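Local atomic coordinates of periplasmic cell division protein (SufI) (Aquifex aeolicus, PDB entry 6SYY), a protein that binds four copper ions and, as a multicopper oxidase, probably uses them to couple the oxidation of its substrates to the reduction of dioxygen. Residues 52-57 and 90-96; 267-273 and 309-315; 405-409 and 514-520; 455-459 and 493-497. One frame throughout, in Å; residues are numbered along the deposited sequence.

Contact 1 (52-57 and 90-96); sequences PGYFLF and EYNPVIF
Tyr-54, Phe-55 and Leu-56 run parallel to Val-94, Ile-95 and Phe-96, adding an edge strand to a sheet of the first cupredoxin-like region. Four backbone hydrogen bonds lace the pair, beginning with Val-94 N to Gly-53 O (2.7 Å) and ending with the longer Phe-57 N to Phe-96 O (3.1 Å). The tight part lies on the side of Ile-95. Its branch CG2 meets Phe-57 CD1 at 3.6 Å, the two side chains lying alongside each other and pointing the same way, while Phe-57 also stacks on Phe-103. Phe-55 holds CG anti to its own N (chi1 179°), which carries the ring away from the neighbouring strand and leaves CB to face Pro-93 CG. The other side is looser and nearer solvent: Tyr-54 CB rests on Phe-96 CE1 (3.7 Å), and Leu-56 reaches CD2 back to Phe-96 CB (3.9 Å), yet both Tyr-54 and Leu-56 remain exposed. Where the strand begins, a water links Gly-53 N to Tyr-91 O. There Glu-90 reaches across to the strand with its carboxylate, bringing OE2 to 3.1 Å from Tyr-54 O and 3.4 Å from Gly-53 CA. Putting an alanine at Glu-90 would take away this carboxylate and would probably uncover the backbone at Gly-53 and Tyr-54 and one side of Phe-55 CB. Two acceptors this close, without a hydrogen bond, are an awkward pairing that may raise the proton affinity of Glu-90; the backbone ladder and apolar side chains, rather than this carboxylate, hold the strands together.

Contact 2 (267-273 and 309-315); sequences RGNQRMR and DASVNDV
Arg-267 and Val-315 bring their backbones close at one end, CA to CA 6.6 Å, while at the other Met-272 and Asp-309 stand 7.9 Å apart by the same measure. Between these points residues 267-273 swing out in the turn that joins two antiparallel strands, with Arg-267 N bonded back to Gln-270 O. The loop 309-315 folds into a type II beta turn from Ser-311 to Asp-314. No direct backbone bond joins the segments; a water accepts weakly from Gly-268 N and donates to Val-315 O. Arg-267 does the bridging, its chain extended from CG to NE. Side-on, Arg-267 gives both NE (2.8 Å) and NH2 (3.0 Å) to the single atom Asp-314 OD2, the guanidinium and carboxylate planes 51° apart. Ser-311 N also donates to Asp-314 OD2 (2.8 Å), from well above the carboxylate plane, so three N-H groups grip one oxygen and fix the turn to the arginine. Over the centre of the guanidinium lies Asp-309 O, 3.5 Å from Arg-267 CZ. Arg-273 and Asp-309 form a second charged pair, but its modelled geometry is doubtful. Met-272 bends CE toward Ala-310 CB, and both side chains, with Arg-267, rest on Ile-316 of strand 315-321. That strand pairs with 261-267, while Asn-313 and Asp-314 bond through their backbones to Val-368 of strand 361-370, and Arg-245 reaches Ala-310 O.

Contact 3 (405-409 and 514-520); sequences MVFTI and HHDEGMM. With CU (copper (II) ion), chain B.
Phe-407 turns its ring to His-514 and its CB to Met-519, and loses more surface here than any other residue. Its edge points at the imidazole face of His-514 in an edge-to-face pair: the centroids are 4.5 Å apart, the planes at 58°, and Phe-407 CE2 comes within 3.1 Å of His-514 NE2. The far nitrogen, ND1 of His-514, binds the copper at 2.0 Å, with His-451 and Cys-509 completing its set of ligands. Met-519 comes next. Its CG is anti to the backbone N (chi1 -162°) and the chain runs straight on, which lays SD 3.5 Å from Phe-407 CB, with the sulfur set obliquely to the ring, 5.0 Å from its centroid, as a Met-aromatic contact. In this one of two modelled conformers, Met-519 SD also stands 3.2 Å from the copper, long for a bond but resembling the axial methionine of type 1 copper sites. Ile-409 crosses Met-519 at about a right angle, CD1 touching the methionine's CG at 3.9 Å. The turn carrying Met-519 is a Schellman motif with Gly-518 at positive phi, closed by Met-519 N to His-514 O. With no direct hydrogen bond between the segments, two waters mediate: one joins Phe-407 O to Glu-517 O, the other Phe-407 N to Glu-517 OE2, each weakly at the glutamate. The chemistry thus sets a largely apolar wall beside the copper, which is likely to influence the redox potential of the metal.

Contact 4 (455-459 and 493-497); sequences IHGFQ and VDMSH. With CU (copper (II) ion), chain C.
Phe-458 lies across Met-495 in a Met-aromatic and CH-pi arrangement within the C-terminal cupredoxin-like region, just after the His-X-His-Gly run of the multicopper oxidases. Met-495, at the centre of an inverse gamma turn, makes the bump: its CA sits over one ring face, 3.8 Å from the centroid of Phe-458 and only 17° off the ring normal, while CB and CG line the same side. The hollow around the ring is finished at its edge by Ser-496 O, in plane and 3.6 Å from Phe-458 CE1, and by His-497 CB. Beyond the segments, Tyr-523 and Val-525 also press on Phe-458. At the root of the aromatic side chain, Val-493 CG1 fills the notch beside Phe-458 CB (3.8 Å). From another direction Ile-455 meets that valine tip to tip, its CD1 reaching Val-493 CG1 at 3.9 Å. Cutting Phe-458 down to an alanine would remove the ring and would probably leave a gap over Met-495, freeing its side chain to turn. His-456 points the other way, NE2 binding a copper shared with His-161 and His-508. Alongside Val-493 a water spans the segments, accepting from Asp-494 N at 2.7 Å and donating to Gln-459 O at 2.9 Å.

Contacts 3 and 4 are buried and lie in the same C-terminal cupredoxin-like region, where both reach one beta sheet, their nearest atoms about 7 Å apart; each includes a copper-binding histidine, though of different coppers. Both join their segments through aromatic rings, methionines and bridging waters, without one direct hydrogen bond. Contact 1, partly buried and about 14 Å from contact 4 at the nearest atoms, instead adds an edge strand by backbone bonding. Contact 2 is the outlying one, its centre about 28 Å from that of the chain and away from the copper sites; there a salt bridge ties a strand-joining turn to a loop.

Contact 1 (52-57 and 90-96)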
# COMPACT_ATOMS: atom_id res chain seq x y z
N PRO A 52 5.53 8.98 -12.35
CA PRO A 52 4.20 9.58 -12.42
C PRO A 52 4.26 11.09 -12.21
O PRO A 52 5.19 11.61 -11.60
CB PRO A 52 3.43 8.90 -11.28
CG PRO A 52 4.21 7.66 -10.98
CD PRO A 52 5.64 8.00 -11.26
N GLY A 53 3.27 11.78 -12.76
CA GLY A 53 3.10 13.18 -12.44
C GLY A 53 2.73 13.35 -10.98
O GLY A 53 2.39 12.41 -10.27
N TYR A 54 2.83 14.59 -10.50
CA TYR A 54 2.47 14.88 -9.13
C TYR A 54 1.43 15.99 -9.09
O TYR A 54 1.31 16.80 -10.01
CB TYR A 54 3.70 15.28 -8.29
CG TYR A 54 4.34 16.59 -8.68
CD1 TYR A 54 5.26 16.65 -9.72
CD2 TYR A 54 4.05 17.76 -7.99
CE1 TYR A 54 5.86 17.84 -10.07
CE2 TYR A 54 4.64 18.95 -8.34
CZ TYR A 54 5.54 18.99 -9.37
OH TYR A 54 6.14 20.18 -9.72
N PHE A 55 0.66 16.00 -8.01
CA PHE A 55 -0.39 16.99 -7.82
C PHE A 55 -0.33 17.49 -6.39
O PHE A 55 -0.43 16.70 -5.45
CB PHE A 55 -1.77 16.42 -8.14
CG PHE A 55 -2.89 17.39 -7.94
CD1 PHE A 55 -3.04 18.47 -8.79
CD2 PHE A 55 -3.78 17.22 -6.90
CE1 PHE A 55 -4.07 19.37 -8.60
CE2 PHE A 55 -4.81 18.12 -6.71
CZ PHE A 55 -4.95 19.20 -7.56
N LEU A 56 -0.14 18.80 -6.23
CA LEU A 56 -0.13 19.42 -4.92
C LEU A 56 -1.58 19.65 -4.50
O LEU A 56 -2.22 20.61 -4.94
CB LEU A 56 0.67 20.71 -4.95
CG LEU A 56 2.03 20.57 -5.63
CD1 LEU A 56 2.75 21.90 -5.70
CD2 LEU A 56 2.89 19.54 -4.92
N PHE A 57 -2.10 18.76 -3.68
CA PHE A 57 -3.50 18.84 -3.27
C PHE A 57 -3.72 20.09 -2.43
O PHE A 57 -3.11 20.21 -1.36
CB PHE A 57 -3.88 17.59 -2.50
CG PHE A 57 -5.28 17.12 -2.76
CD1 PHE A 57 -5.54 16.12 -3.69
CD2 PHE A 57 -6.35 17.66 -2.06
CE1 PHE A 57 -6.83 15.67 -3.92
CE2 PHE A 57 -7.65 17.22 -2.29
CZ PHE A 57 -7.89 16.23 -3.22
N GLU A 90 -4.23 14.87 -15.15
CA GLU A 90 -3.15 13.93 -14.91
C GLU A 90 -3.75 12.58 -14.56
O GLU A 90 -4.76 12.51 -13.85
CB GLU A 90 -2.22 14.38 -13.78
CG GLU A 90 -1.33 15.56 -14.12
CD GLU A 90 -0.53 16.04 -12.92
OE1 GLU A 90 -1.03 16.93 -12.20
OE2 GLU A 90 0.58 15.52 -12.70
N TYR A 91 -3.14 11.51 -15.06
CA TYR A 91 -3.61 10.16 -14.78
C TYR A 91 -2.83 9.57 -13.61
O TYR A 91 -1.59 9.55 -13.64
CB TYR A 91 -3.47 9.26 -16.02
CG TYR A 91 -4.46 9.57 -17.13
CD1 TYR A 91 -5.55 10.41 -16.92
CD2 TYR A 91 -4.31 9.00 -18.39
CE1 TYR A 91 -6.45 10.68 -17.94
CE2 TYR A 91 -5.20 9.27 -19.41
CZ TYR A 91 -6.27 10.11 -19.18
OH TYR A 91 -7.16 10.36 -20.21
N ASN A 92 -3.55 9.10 -12.59
CA ASN A 92 -3.01 8.50 -11.38
C ASN A 92 -1.77 9.23 -10.87
O ASN A 92 -0.73 8.60 -10.64
CB ASN A 92 -2.65 7.03 -11.63
CG ASN A 92 -3.85 6.20 -11.99
OD1 ASN A 92 -4.98 6.50 -11.60
ND2 ASN A 92 -3.62 5.14 -12.75
N PRO A 93 -1.84 10.54 -10.66
CA PRO A 93 -0.65 11.26 -10.20
C PRO A 93 -0.31 10.90 -8.76
O PRO A 93 -1.12 10.35 -8.02
CB PRO A 93 -1.06 12.73 -10.32
CG PRO A 93 -2.53 12.70 -10.09
CD PRO A 93 -3.02 11.42 -10.70
N VAL A 94 0.92 11.21 -8.38
CA VAL A 94 1.30 11.16 -6.98
C VAL A 94 0.69 12.38 -6.30
O VAL A 94 1.01 13.52 -6.65
CB VAL A 94 2.82 11.11 -6.80
CG1 VAL A 94 3.18 11.28 -5.34
CG2 VAL A 94 3.36 9.80 -7.33
N ILE A 95 -0.20 12.15 -5.36
CA ILE A 95 -0.86 13.23 -4.63
C ILE A 95 0.03 13.63 -3.47
O ILE A 95 0.45 12.78 -2.67
CB ILE A 95 -2.25 12.80 -4.14
CG1 ILE A 95 -3.18 12.52 -5.33
CG2 ILE A 95 -2.83 13.86 -3.22
CD1 ILE A 95 -4.56 12.03 -4.93
N PHE A 96 0.31 14.92 -3.36
CA PHE A 96 1.09 15.44 -2.25
C PHE A 96 0.17 16.12 -1.25
O PHE A 96 -0.74 16.86 -1.63
CB PHE A 96 2.17 16.41 -2.73
CG PHE A 96 3.45 15.74 -3.13
CD1 PHE A 96 3.61 15.19 -4.40
CD2 PHE A 96 4.51 15.65 -2.24
CE1 PHE A 96 4.78 14.57 -4.77
CE2 PHE A 96 5.69 15.03 -2.60
CZ PHE A 96 5.83 14.48 -3.87
O HOH W 1 0.83 11.06 -13.86

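Contact 2 (267-273 and 309-315)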
# COMPACT_ATOMS: atom_id res chain seq x y z
N ARG A 267 24.43 -6.52 -7.21
CA ARG A 267 25.53 -5.86 -7.90
C ARG A 267 26.53 -6.96 -8.22
O ARG A 267 27.41 -7.27 -7.42
CB ARG A 267 26.14 -4.76 -7.03
CG ARG A 267 27.37 -4.09 -7.61
CD ARG A 267 27.90 -3.02 -6.67
NE ARG A 267 29.06 -2.32 -7.22
CZ ARG A 267 30.27 -2.33 -6.67
NH1 ARG A 267 30.49 -3.01 -5.55
NH2 ARG A 267 31.26 -1.65 -7.24
N GLY A 268 26.38 -7.56 -9.40
CA GLY A 268 27.19 -8.72 -9.74
C GLY A 268 26.91 -9.89 -8.83
O GLY A 268 25.76 -10.34 -8.71
N ASN A 269 27.96 -10.39 -8.17
CA ASN A 269 27.77 -11.49 -7.22
C ASN A 269 26.96 -11.04 -6.02
O ASN A 269 25.89 -11.59 -5.73
CB ASN A 269 29.13 -12.04 -6.77
CG ASN A 269 29.93 -12.63 -7.91
OD1 ASN A 269 31.13 -12.37 -8.04
ND2 ASN A 269 29.27 -13.43 -8.74
N GLN A 270 27.46 -10.03 -5.31
CA GLN A 270 26.99 -9.72 -3.97
C GLN A 270 25.63 -9.02 -3.98
O GLN A 270 25.18 -8.48 -5.00
CB GLN A 270 28.02 -8.87 -3.23
CG GLN A 270 29.35 -9.59 -3.00
CD GLN A 270 30.46 -8.66 -2.55
OE1 GLN A 270 30.27 -7.44 -2.47
NE2 GLN A 270 31.63 -9.22 -2.28
N ARG A 271 24.97 -9.05 -2.82
CA ARG A 271 23.79 -8.24 -2.55
C ARG A 271 24.23 -6.90 -1.99
O ARG A 271 25.00 -6.85 -1.02
CB ARG A 271 22.86 -8.93 -1.56
CG ARG A 271 22.26 -10.26 -2.00
CD ARG A 271 21.26 -10.73 -0.95
NE ARG A 271 20.49 -11.88 -1.39
CZ ARG A 271 19.36 -12.28 -0.80
NH1 ARG A 271 18.89 -11.60 0.24
NH2 ARG A 271 18.70 -13.34 -1.25
N MET A 272 23.75 -5.82 -2.58
CA MET A 272 24.08 -4.49 -2.08
C MET A 272 23.27 -4.18 -0.83
O MET A 272 22.13 -4.62 -0.67
CB MET A 272 23.81 -3.43 -3.16
CG MET A 272 24.20 -2.02 -2.74
SD MET A 272 24.00 -0.85 -4.08
CE MET A 272 25.08 -1.58 -5.28
N ARG A 273 23.89 -3.43 0.08
CA ARG A 273 23.18 -2.96 1.26
C ARG A 273 22.26 -1.79 0.92
O ARG A 273 22.49 -1.04 -0.03
CB ARG A 273 24.16 -2.55 2.36
CG ARG A 273 25.17 -1.46 1.97
CD ARG A 273 25.57 -0.70 3.23
NE ARG A 273 26.84 0.01 3.17
CZ ARG A 273 27.08 1.08 2.41
NH1 ARG A 273 26.15 1.55 1.60
NH2 ARG A 273 28.26 1.67 2.45
N ASP A 309 28.07 3.21 -3.36
CA ASP A 309 28.65 1.88 -3.20
C ASP A 309 29.10 1.31 -4.53
O ASP A 309 30.03 0.50 -4.57
CB ASP A 309 27.64 0.92 -2.57
CG ASP A 309 27.30 1.26 -1.15
OD1 ASP A 309 27.88 2.23 -0.61
OD2 ASP A 309 26.46 0.56 -0.56
N ALA A 310 28.45 1.71 -5.61
CA ALA A 310 28.70 1.17 -6.94
C ALA A 310 29.68 2.05 -7.70
O ALA A 310 29.92 3.21 -7.36
CB ALA A 310 27.38 1.05 -7.72
N SER A 311 30.26 1.48 -8.75
CA SER A 311 31.14 2.21 -9.64
C SER A 311 30.36 2.65 -10.87
O SER A 311 29.35 2.05 -11.24
CB SER A 311 32.33 1.34 -10.07
OG SER A 311 32.99 0.81 -8.93
N VAL A 312 30.84 3.72 -11.51
CA VAL A 312 30.27 4.11 -12.79
C VAL A 312 30.36 2.93 -13.74
O VAL A 312 31.36 2.21 -13.78
CB VAL A 312 30.99 5.35 -13.34
CG1 VAL A 312 30.42 5.74 -14.70
CG2 VAL A 312 30.86 6.51 -12.36
N ASN A 313 29.27 2.70 -14.48
CA ASN A 313 29.02 1.62 -15.44
C ASN A 313 28.50 0.36 -14.76
O ASN A 313 28.24 -0.62 -15.46
CB ASN A 313 30.25 1.25 -16.29
CG ASN A 313 30.71 2.39 -17.17
OD1 ASN A 313 29.92 3.23 -17.58
ND2 ASN A 313 32.01 2.42 -17.46
N ASP A 314 28.34 0.35 -13.44
CA ASP A 314 27.71 -0.79 -12.80
C ASP A 314 26.23 -0.85 -13.14
O ASP A 314 25.57 0.18 -13.34
CB ASP A 314 27.89 -0.73 -11.28
CG ASP A 314 29.29 -1.12 -10.84
OD1 ASP A 314 30.11 -1.48 -11.71
OD2 ASP A 314 29.57 -1.05 -9.63
N VAL A 315 25.71 -2.07 -13.22
CA VAL A 315 24.27 -2.31 -13.32
C VAL A 315 23.83 -3.04 -12.07
O VAL A 315 24.42 -4.07 -11.70
CB VAL A 315 23.91 -3.09 -14.60
CG1 VAL A 315 24.05 -2.19 -15.81
CG2 VAL A 315 24.79 -4.32 -14.75
O HOH W 2 24.22 -7.24 -11.92
O HOH W 3 23.40 1.07 -0.80

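Contact 3 (405-409 and 514-520)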
# COMPACT_ATOMS: atom_id res chain seq x y z
N MET A 405 -13.22 -23.77 0.89
CA MET A 405 -12.61 -22.89 -0.11
C MET A 405 -13.13 -21.46 -0.02
O MET A 405 -13.25 -20.77 -1.04
CB MET A 405 -12.79 -23.43 -1.53
CG MET A 405 -12.11 -24.75 -1.81
SD MET A 405 -12.06 -25.10 -3.58
CE MET A 405 -13.75 -24.74 -4.07
N VAL A 406 -13.45 -21.00 1.19
CA VAL A 406 -13.84 -19.61 1.42
C VAL A 406 -13.14 -19.16 2.70
O VAL A 406 -13.36 -19.74 3.76
CB VAL A 406 -15.36 -19.43 1.56
CG1 VAL A 406 -15.70 -17.97 1.83
CG2 VAL A 406 -16.09 -19.93 0.32
N PHE A 407 -12.30 -18.13 2.60
CA PHE A 407 -11.53 -17.68 3.75
C PHE A 407 -12.41 -16.91 4.72
O PHE A 407 -13.24 -16.08 4.31
CB PHE A 407 -10.36 -16.80 3.30
CG PHE A 407 -9.26 -17.55 2.63
CD1 PHE A 407 -8.61 -18.58 3.30
CD2 PHE A 407 -8.85 -17.23 1.35
CE1 PHE A 407 -7.58 -19.28 2.68
CE2 PHE A 407 -7.83 -17.92 0.73
CZ PHE A 407 -7.19 -18.95 1.40
N THR A 408 -12.22 -17.17 6.01
CA THR A 408 -13.07 -16.61 7.06
C THR A 408 -12.24 -15.80 8.05
O THR A 408 -11.03 -16.00 8.21
CB THR A 408 -13.82 -17.70 7.83
OG1 THR A 408 -12.88 -18.54 8.52
CG2 THR A 408 -14.67 -18.54 6.89
N ILE A 409 -12.93 -14.89 8.72
CA ILE A 409 -12.38 -14.12 9.83
C ILE A 409 -13.30 -14.38 11.01
O ILE A 409 -14.46 -13.95 11.02
CB ILE A 409 -12.31 -12.62 9.51
CG1 ILE A 409 -11.40 -12.37 8.30
CG2 ILE A 409 -11.81 -11.84 10.71
CD1 ILE A 409 -11.43 -10.94 7.81
N HIS A 514 -9.20 -12.14 -2.09
CA HIS A 514 -9.69 -12.54 -0.77
C HIS A 514 -10.68 -11.52 -0.24
O HIS A 514 -11.79 -11.86 0.19
CB HIS A 514 -8.53 -12.68 0.21
CG HIS A 514 -7.61 -13.81 -0.09
ND1 HIS A 514 -6.48 -14.06 0.66
CD2 HIS A 514 -7.63 -14.75 -1.06
CE1 HIS A 514 -5.85 -15.11 0.17
NE2 HIS A 514 -6.53 -15.55 -0.88
N HIS A 515 -10.29 -10.25 -0.26
CA HIS A 515 -11.19 -9.17 0.14
C HIS A 515 -12.47 -9.20 -0.69
O HIS A 515 -13.57 -9.09 -0.14
CB HIS A 515 -10.46 -7.83 0.00
CG HIS A 515 -11.37 -6.66 -0.13
ND1 HIS A 515 -11.90 -6.26 -1.34
CD2 HIS A 515 -11.84 -5.78 0.79
CE1 HIS A 515 -12.66 -5.20 -1.16
NE2 HIS A 515 -12.65 -4.89 0.13
N ASP A 516 -12.35 -9.40 -2.01
CA ASP A 516 -13.53 -9.38 -2.87
C ASP A 516 -14.46 -10.55 -2.57
O ASP A 516 -15.68 -10.40 -2.64
CB ASP A 516 -13.11 -9.40 -4.34
CG ASP A 516 -12.81 -8.02 -4.89
OD1 ASP A 516 -13.16 -7.03 -4.22
OD2 ASP A 516 -12.24 -7.92 -5.99
N GLU A 517 -13.91 -11.71 -2.24
CA GLU A 517 -14.73 -12.87 -1.95
C GLU A 517 -15.14 -12.96 -0.49
O GLU A 517 -15.68 -13.99 -0.06
CB GLU A 517 -14.01 -14.15 -2.40
CG GLU A 517 -12.68 -14.39 -1.76
CD GLU A 517 -11.80 -15.27 -2.61
OE1 GLU A 517 -12.14 -15.49 -3.79
OE2 GLU A 517 -10.75 -15.73 -2.10
N GLY A 518 -14.91 -11.90 0.29
CA GLY A 518 -15.57 -11.74 1.57
C GLY A 518 -14.69 -11.73 2.80
O GLY A 518 -15.22 -11.66 3.91
N MET A 519 -13.37 -11.81 2.66
CA MET A 519 -12.46 -11.77 3.80
C MET A 519 -12.37 -10.35 4.34
O MET A 519 -11.32 -9.71 4.25
CB MET A 519 -11.08 -12.29 3.39
CG MET A 519 -10.21 -12.70 4.54
SD MET A 519 -8.84 -13.76 4.04
CE MET A 519 -8.14 -14.16 5.64
N MET A 520 -13.47 -9.85 4.91
CA MET A 520 -13.59 -8.46 5.29
C MET A 520 -14.72 -8.34 6.30
O MET A 520 -15.78 -8.94 6.11
CB MET A 520 -13.86 -7.60 4.05
CG MET A 520 -14.36 -6.20 4.30
SD MET A 520 -14.56 -5.31 2.73
CE MET A 520 -15.37 -6.54 1.72
CU CU B . -6.12 -13.22 2.43
O HOH W 4 -13.63 -14.84 1.90
O HOH W 5 -12.16 -16.04 0.80

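Contact 4 (455-459 and 493-497)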
# COMPACT_ATOMS: atom_id res chain seq x y z
N ILE A 455 -6.07 -3.11 8.68
CA ILE A 455 -7.15 -2.46 9.40
C ILE A 455 -7.22 -1.01 8.94
O ILE A 455 -6.18 -0.38 8.67
CB ILE A 455 -6.99 -2.53 10.93
CG1 ILE A 455 -5.69 -1.88 11.38
CG2 ILE A 455 -7.07 -3.96 11.42
CD1 ILE A 455 -5.56 -1.75 12.88
N HIS A 456 -8.43 -0.49 8.82
CA HIS A 456 -8.64 0.92 8.56
C HIS A 456 -8.67 1.69 9.88
O HIS A 456 -8.82 1.12 10.96
CB HIS A 456 -9.94 1.15 7.79
CG HIS A 456 -9.94 0.55 6.41
ND1 HIS A 456 -10.81 0.98 5.43
CD2 HIS A 456 -9.20 -0.43 5.86
CE1 HIS A 456 -10.59 0.28 4.33
NE2 HIS A 456 -9.62 -0.59 4.57
N GLY A 457 -8.52 3.01 9.78
CA GLY A 457 -8.71 3.90 10.92
C GLY A 457 -7.49 4.22 11.75
O GLY A 457 -7.37 5.35 12.24
N PHE A 458 -6.60 3.26 11.95
CA PHE A 458 -5.43 3.47 12.81
C PHE A 458 -4.25 2.68 12.28
O PHE A 458 -4.40 1.63 11.66
CB PHE A 458 -5.70 3.05 14.26
CG PHE A 458 -7.04 3.48 14.78
CD1 PHE A 458 -7.19 4.71 15.40
CD2 PHE A 458 -8.15 2.67 14.64
CE1 PHE A 458 -8.42 5.11 15.88
CE2 PHE A 458 -9.39 3.07 15.11
CZ PHE A 458 -9.52 4.29 15.73
N GLN A 459 -3.06 3.21 12.54
CA GLN A 459 -1.87 2.40 12.38
C GLN A 459 -1.63 1.58 13.65
O GLN A 459 -2.24 1.81 14.69
CB GLN A 459 -0.65 3.27 12.06
CG GLN A 459 -0.70 3.91 10.69
CD GLN A 459 -1.50 5.20 10.67
OE1 GLN A 459 -1.79 5.78 11.71
NE2 GLN A 459 -1.84 5.66 9.47
N VAL A 493 -2.80 -1.72 18.84
CA VAL A 493 -3.53 -0.61 18.23
C VAL A 493 -4.00 0.33 19.33
O VAL A 493 -4.72 -0.09 20.24
CB VAL A 493 -4.73 -1.09 17.39
CG1 VAL A 493 -5.11 -0.03 16.36
CG2 VAL A 493 -4.43 -2.42 16.73
N ASP A 494 -3.60 1.59 19.24
CA ASP A 494 -4.15 2.65 20.09
C ASP A 494 -5.32 3.26 19.33
O ASP A 494 -5.12 4.06 18.41
CB ASP A 494 -3.09 3.69 20.44
CG ASP A 494 -3.64 4.81 21.32
OD1 ASP A 494 -4.83 4.77 21.69
OD2 ASP A 494 -2.87 5.73 21.64
N MET A 495 -6.53 2.89 19.71
CA MET A 495 -7.73 3.29 18.97
C MET A 495 -8.29 4.60 19.54
O MET A 495 -9.40 4.67 20.07
CB MET A 495 -8.76 2.17 18.99
CG MET A 495 -8.29 0.91 18.28
SD MET A 495 -9.58 -0.33 18.06
CE MET A 495 -8.72 -1.52 17.04
N SER A 496 -7.49 5.65 19.40
CA SER A 496 -7.85 7.00 19.83
C SER A 496 -8.11 7.86 18.60
O SER A 496 -7.25 7.94 17.70
CB SER A 496 -6.74 7.60 20.70
OG SER A 496 -7.16 8.79 21.33
N HIS A 497 -9.28 8.48 18.54
CA HIS A 497 -9.66 9.30 17.39
C HIS A 497 -10.28 10.61 17.87
O HIS A 497 -10.93 10.65 18.92
CB HIS A 497 -10.64 8.56 16.47
CG HIS A 497 -12.00 8.33 17.07
ND1 HIS A 497 -12.97 9.31 17.12
CD2 HIS A 497 -12.54 7.24 17.65
CE1 HIS A 497 -14.05 8.83 17.70
NE2 HIS A 497 -13.82 7.57 18.03
CU CU C . -9.35 -1.49 2.74
O HOH W 6 -2.24 2.92 17.34